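PDB 2QNG: TerD domain-containing protein from Streptomyces avermitilis, which is of unknown function but binds calcium ions and belongs to the CAPAB/TerDEXZ family. Local coordinates for residues Ala63-Tyr69 and Arg110-Val114; Pro78-Ile82 and Asn105-Ser109. All coordinates share one frame; numbering follows the deposited sequence.

Both interactions lie on the same side of the chain's centre, about 12 Å apart between their centres. In interaction 1 the loop 63-69 meets the start of strand 111-120, and none of the touching residues is exposed; interaction 2 joins two loops, 78-82 and 105-109, with T81, I82 and L107 buried but G80 and R106 exposed. Beside the strand there is a direct hydrogen bond, a guanidinium with a tyrosine ring over one face and an aromatic pair, whereas between the loops there is aliphatic packing, an arginine lying over a methyl, and a water. Y69 of interaction 1 also touches interaction 2: its OH makes a probable, weak hydrogen bond to D79 OD2, and its ring packs on P78.

Interaction 1: Ala63-Tyr69 and Arg110-Val114; sequences AYGKPAY and RYARV
R113 reaches alongside A63 and Y64 of the loop, where the tightest packing of this contact is found. Its chain is extended from CG to NE, with CG anti to the backbone N (chi1 179°), and this carries the guanidinium to the carbonyl of A63. R113 NH1 donates to A63 O at 2.8 Å, the oxygen tilted from the guanidinium plane. The Y64 ring covers one face of the same group: Y64 CD1 lies 3.3 Å from R113 CZ, the two planes being 33° apart, while CD of R113 sits over the ring toward its rim in a CH-pi contact. E164, in a salt bridge to NE, holds the guanidinium further. The other end is apolar, held by ring and methyl contacts. There Y69 turns its edge to the Y111 ring in an offset edge-to-face pair, with centroids 5.6 Å apart and planes at 79°, and A68 CB touches the edge of Y111 at CE1, 3.6 Å away. R113 and Y111 are buried; their loop partners remain partly exposed. The loop leaves strand 51-59 and returns as strand 69-71, both in the sheet that includes 111-120, where A112 and R113 form a classic beta bulge opposite F58.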
loop_
_atom_site.group_PDB
_atom_site.type_symbol
_atom_site.label_atom_id
_atom_site.label_comp_id
_atom_site.label_asym_id
_atom_site.label_seq_id
_atom_site.Cartn_x
_atom_site.Cartn_y
_atom_site.Cartn_z
ATOM N N ALA A 63 11.941 -4.723 13.115
ATOM C CA ALA A 63 11.222 -3.736 12.291
ATOM C C ALA A 63 11.302 -3.953 10.785
ATOM O O ALA A 63 10.480 -3.412 10.053
ATOM C CB ALA A 63 11.665 -2.308 12.651
ATOM N N TYR A 64 12.274 -4.747 10.325
ATOM C CA TYR A 64 12.460 -4.973 8.882
ATOM C C TYR A 64 12.306 -6.446 8.531
ATOM O O TYR A 64 12.733 -6.893 7.453
ATOM C CB TYR A 64 13.826 -4.428 8.418
ATOM C CG TYR A 64 13.949 -2.960 8.698
ATOM C CD1 TYR A 64 13.570 -2.014 7.742
ATOM C CD2 TYR A 64 14.395 -2.505 9.942
ATOM C CE1 TYR A 64 13.649 -0.650 8.009
ATOM C CE2 TYR A 64 14.478 -1.139 10.224
ATOM C CZ TYR A 64 14.108 -0.221 9.248
ATOM O OH TYR A 64 14.180 1.129 9.519
ATOM N N GLY A 65 11.674 -7.180 9.448
ATOM C CA GLY A 65 11.555 -8.629 9.354
ATOM C C GLY A 65 10.180 -9.171 9.032
ATOM O O GLY A 65 9.545 -8.709 8.077
ATOM N N LYS A 66 9.745 -10.175 9.801
ATOM C CA LYS A 66 8.463 -10.851 9.511
ATOM C C LYS A 66 7.288 -9.933 9.859
ATOM O O LYS A 66 7.200 -9.455 10.990
ATOM C CB LYS A 66 8.322 -12.161 10.295
ATOM C CG LYS A 66 7.036 -12.973 9.964
ATOM C CD LYS A 66 6.987 -14.366 10.630
ATOM C CE LYS A 66 5.629 -15.065 10.357
ATOM N NZ LYS A 66 5.589 -16.541 10.690
ATOM N N PRO A 67 6.367 -9.696 8.903
ATOM C CA PRO A 67 5.214 -8.869 9.266
ATOM C C PRO A 67 4.474 -9.433 10.476
ATOM O O PRO A 67 4.307 -10.658 10.557
ATOM C CB PRO A 67 4.336 -8.937 8.005
ATOM C CG PRO A 67 5.327 -9.176 6.901
ATOM C CD PRO A 67 6.319 -10.125 7.495
ATOM N N ALA A 68 4.066 -8.563 11.418
ATOM C CA ALA A 68 3.208 -9.008 12.500
ATOM C C ALA A 68 1.844 -9.400 11.952
ATOM O O ALA A 68 1.277 -10.434 12.328
ATOM C CB ALA A 68 3.090 -7.949 13.596
ATOM N N TYR A 69 1.331 -8.577 11.027
ATOM C CA TYR A 69 0.129 -8.910 10.276
ATOM C C TYR A 69 0.088 -8.038 9.050
ATOM O O TYR A 69 0.808 -7.040 8.946
ATOM C CB TYR A 69 -1.166 -8.764 11.108
ATOM C CG TYR A 69 -1.449 -7.387 11.658
ATOM C CD1 TYR A 69 -2.032 -6.389 10.860
ATOM C CD2 TYR A 69 -1.139 -7.074 12.974
ATOM C CE1 TYR A 69 -2.319 -5.124 11.377
ATOM C CE2 TYR A 69 -1.412 -5.801 13.489
ATOM C CZ TYR A 69 -2.001 -4.849 12.696
ATOM O OH TYR A 69 -2.300 -3.590 13.177
ATOM N N ARG A 110 4.040 -1.697 20.657
ATOM C CA ARG A 110 4.764 -2.868 20.155
ATOM C C ARG A 110 5.075 -2.775 18.655
ATOM O O ARG A 110 5.994 -3.420 18.163
ATOM C CB ARG A 110 3.979 -4.155 20.449
ATOM C CG ARG A 110 2.745 -4.385 19.573
ATOM C CD ARG A 110 2.091 -5.743 19.840
ATOM N NE ARG A 110 1.162 -5.684 20.966
ATOM C CZ ARG A 110 -0.156 -5.849 20.875
ATOM N NH1 ARG A 110 -0.727 -6.105 19.706
ATOM N NH2 ARG A 110 -0.905 -5.779 21.966
ATOM N N TYR A 111 4.265 -1.996 17.927
ATOM C CA TYR A 111 4.463 -1.803 16.484
ATOM C C TYR A 111 5.287 -0.564 16.248
ATOM O O TYR A 111 4.907 0.520 16.684
ATOM C CB TYR A 111 3.119 -1.692 15.749
ATOM C CG TYR A 111 2.257 -2.899 15.991
ATOM C CD1 TYR A 111 2.614 -4.143 15.462
ATOM C CD2 TYR A 111 1.114 -2.815 16.786
ATOM C CE1 TYR A 111 1.844 -5.275 15.701
ATOM C CE2 TYR A 111 0.324 -3.938 17.029
ATOM C CZ TYR A 111 0.702 -5.170 16.490
ATOM O OH TYR A 111 -0.065 -6.287 16.745
ATOM N N ALA A 112 6.407 -0.713 15.556
ATOM C CA ALA A 112 7.313 0.391 15.353
ATOM C C ALA A 112 7.419 0.843 13.916
ATOM O O ALA A 112 7.986 1.903 13.640
ATOM C CB ALA A 112 8.701 0.020 15.873
ATOM N N ARG A 113 6.862 0.051 12.997
ATOM C CA ARG A 113 6.997 0.364 11.585
ATOM C C ARG A 113 5.818 -0.192 10.820
ATOM O O ARG A 113 5.296 -1.250 11.152
ATOM C CB ARG A 113 8.311 -0.219 11.056
ATOM C CG ARG A 113 8.586 0.001 9.572
ATOM C CD ARG A 113 10.080 -0.299 9.246
ATOM N NE ARG A 113 10.373 -0.198 7.816
ATOM C CZ ARG A 113 10.411 -1.238 6.984
ATOM N NH1 ARG A 113 10.188 -2.468 7.431
ATOM N NH2 ARG A 113 10.702 -1.036 5.702
ATOM N N VAL A 114 5.376 0.584 9.831
ATOM C CA VAL A 114 4.293 0.172 8.934
ATOM C C VAL A 114 4.759 0.449 7.516
ATOM O O VAL A 114 5.280 1.535 7.233
ATOM C CB VAL A 114 2.997 0.983 9.207
ATOM C CG1 VAL A 114 1.868 0.573 8.220
ATOM C CG2 VAL A 114 2.545 0.755 10.624
#

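Interaction 2: Pro78-Ile82 and Asn105-Ser109; sequences PDGTI and NRLDS
T81 and R106 mark the closest approach of the two backbones, their CA atoms 6.4 Å apart, yet no direct hydrogen bond joins the segments. Residues 78-82 turn through G80, whose phi is positive (69°), and 105-109 leaves a 3-10 segment as extended chain. D79 braces the first turn from within: its OD1 accepts from the backbone N of T81 at 3.2 Å, an Asx turn. With chi1 at 60°, T81 sets OG1 between its backbone N and carbonyl carbon and points CG2 at R106. This methyl lies over the centre of one guanidinium face, T81 CG2 being 3.8 Å from R106 CZ; a bend at chi3 folds the arginine back across it. R106 is exposed to solvent, and its NH1 makes a salt bridge with E103. On the buried side, L107 brings CD2 to 3.4 Å from T81 OG1, and its CD1 meets I82 CD1 more loosely at 4.5 Å. A water links the segments farther along, accepting from D108 N and donating weakly to D79 OD2, which also takes a weak hydrogen bond from Y69 OH. I82 begins strand 82-86 and reaches strands of both sheets, M100 and L102 of 98-102 and A55 and T57 of 51-59, while L107 touches V114 of 111-120; the contact therefore lies where the two sheets of the sandwich face each other.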
loop_
_atom_site.group_PDB
_atom_site.type_symbol
_atom_site.label_atom_id
_atom_site.label_comp_id
_atom_site.label_asym_id
_atom_site.label_seq_id
_atom_site.Cartn_x
_atom_site.Cartn_y
_atom_site.Cartn_z
ATOM N N PRO A 78 -6.310 -7.138 12.992
ATOM C CA PRO A 78 -6.863 -7.759 14.207
ATOM C C PRO A 78 -7.351 -6.725 15.214
ATOM O O PRO A 78 -8.157 -7.047 16.087
ATOM C CB PRO A 78 -5.683 -8.564 14.766
ATOM C CG PRO A 78 -4.459 -7.908 14.214
ATOM C CD PRO A 78 -4.844 -7.232 12.907
ATOM N N ASP A 79 -6.886 -5.483 15.050
ATOM C CA ASP A 79 -7.097 -4.419 16.033
ATOM C C ASP A 79 -7.977 -3.265 15.497
ATOM O O ASP A 79 -8.199 -2.301 16.237
ATOM C CB ASP A 79 -5.737 -3.893 16.643
ATOM C CG ASP A 79 -4.713 -3.437 15.582
ATOM O OD1 ASP A 79 -5.156 -2.783 14.622
ATOM O OD2 ASP A 79 -3.466 -3.701 15.719
ATOM N N GLY A 80 -8.437 -3.344 14.229
ATOM C CA GLY A 80 -9.319 -2.329 13.612
ATOM C C GLY A 80 -8.702 -0.942 13.336
ATOM O O GLY A 80 -9.404 0.039 13.041
ATOM N N THR A 81 -7.388 -0.849 13.465
ATOM C CA THR A 81 -6.720 0.440 13.356
ATOM C C THR A 81 -6.277 0.735 11.935
ATOM O O THR A 81 -5.998 1.879 11.626
ATOM C CB THR A 81 -5.505 0.541 14.293
ATOM O OG1 THR A 81 -4.552 -0.483 13.969
ATOM C CG2 THR A 81 -5.956 0.368 15.747
ATOM N N ILE A 82 -6.188 -0.291 11.085
ATOM C CA ILE A 82 -5.798 -0.135 9.682
ATOM C C ILE A 82 -6.885 -0.869 8.925
ATOM O O ILE A 82 -7.203 -2.022 9.265
ATOM C CB ILE A 82 -4.439 -0.786 9.378
ATOM C CG1 ILE A 82 -3.306 -0.031 10.086
ATOM C CG2 ILE A 82 -4.185 -0.841 7.878
ATOM C CD1 ILE A 82 -1.952 -0.748 10.096
ATOM N N ASN A 105 -1.755 6.610 15.068
ATOM C CA ASN A 105 -1.753 7.019 16.486
ATOM C C ASN A 105 -2.265 5.915 17.410
ATOM O O ASN A 105 -1.817 5.808 18.562
ATOM C CB ASN A 105 -2.618 8.284 16.639
ATOM C CG ASN A 105 -2.678 8.785 18.057
ATOM O OD1 ASN A 105 -1.663 9.095 18.638
ATOM N ND2 ASN A 105 -3.884 8.888 18.602
ATOM N N ARG A 106 -3.255 5.155 16.920
ATOM C CA ARG A 106 -3.881 4.125 17.731
ATOM C C ARG A 106 -3.110 2.810 17.802
ATOM O O ARG A 106 -3.491 1.937 18.608
ATOM C CB ARG A 106 -5.301 3.838 17.240
ATOM C CG ARG A 106 -6.270 5.012 17.398
ATOM C CD ARG A 106 -7.674 4.605 16.821
ATOM N NE ARG A 106 -8.190 3.369 17.438
ATOM C CZ ARG A 106 -8.920 2.424 16.833
ATOM N NH1 ARG A 106 -9.264 2.491 15.542
ATOM N NH2 ARG A 106 -9.311 1.370 17.538
ATOM N N LEU A 107 -2.082 2.631 16.967
ATOM C CA LEU A 107 -1.302 1.386 17.021
ATOM C C LEU A 107 -0.587 1.233 18.352
ATOM O O LEU A 107 0.046 2.176 18.849
ATOM C CB LEU A 107 -0.255 1.332 15.913
ATOM C CG LEU A 107 -0.749 0.898 14.556
ATOM C CD1 LEU A 107 0.333 1.099 13.504
ATOM C CD2 LEU A 107 -1.187 -0.571 14.566
ATOM N N ASP A 108 -0.688 0.033 18.910
ATOM C CA ASP A 108 -0.011 -0.296 20.152
ATOM C C ASP A 108 1.491 -0.072 19.980
ATOM O O ASP A 108 2.032 -0.305 18.906
ATOM C CB ASP A 108 -0.290 -1.760 20.505
ATOM C CG ASP A 108 0.351 -2.179 21.803
ATOM O OD1 ASP A 108 -0.171 -1.809 22.879
ATOM O OD2 ASP A 108 1.373 -2.890 21.745
ATOM N N SER A 109 2.170 0.349 21.040
ATOM C CA SER A 109 3.587 0.691 20.953
ATOM C C SER A 109 4.485 -0.450 20.474
ATOM O O SER A 109 5.578 -0.193 19.957
ATOM C CB SER A 109 4.110 1.200 22.300
ATOM O OG SER A 109 4.154 0.142 23.233
HETATM O O HOH W 1 -2.568 -1.900 17.919
#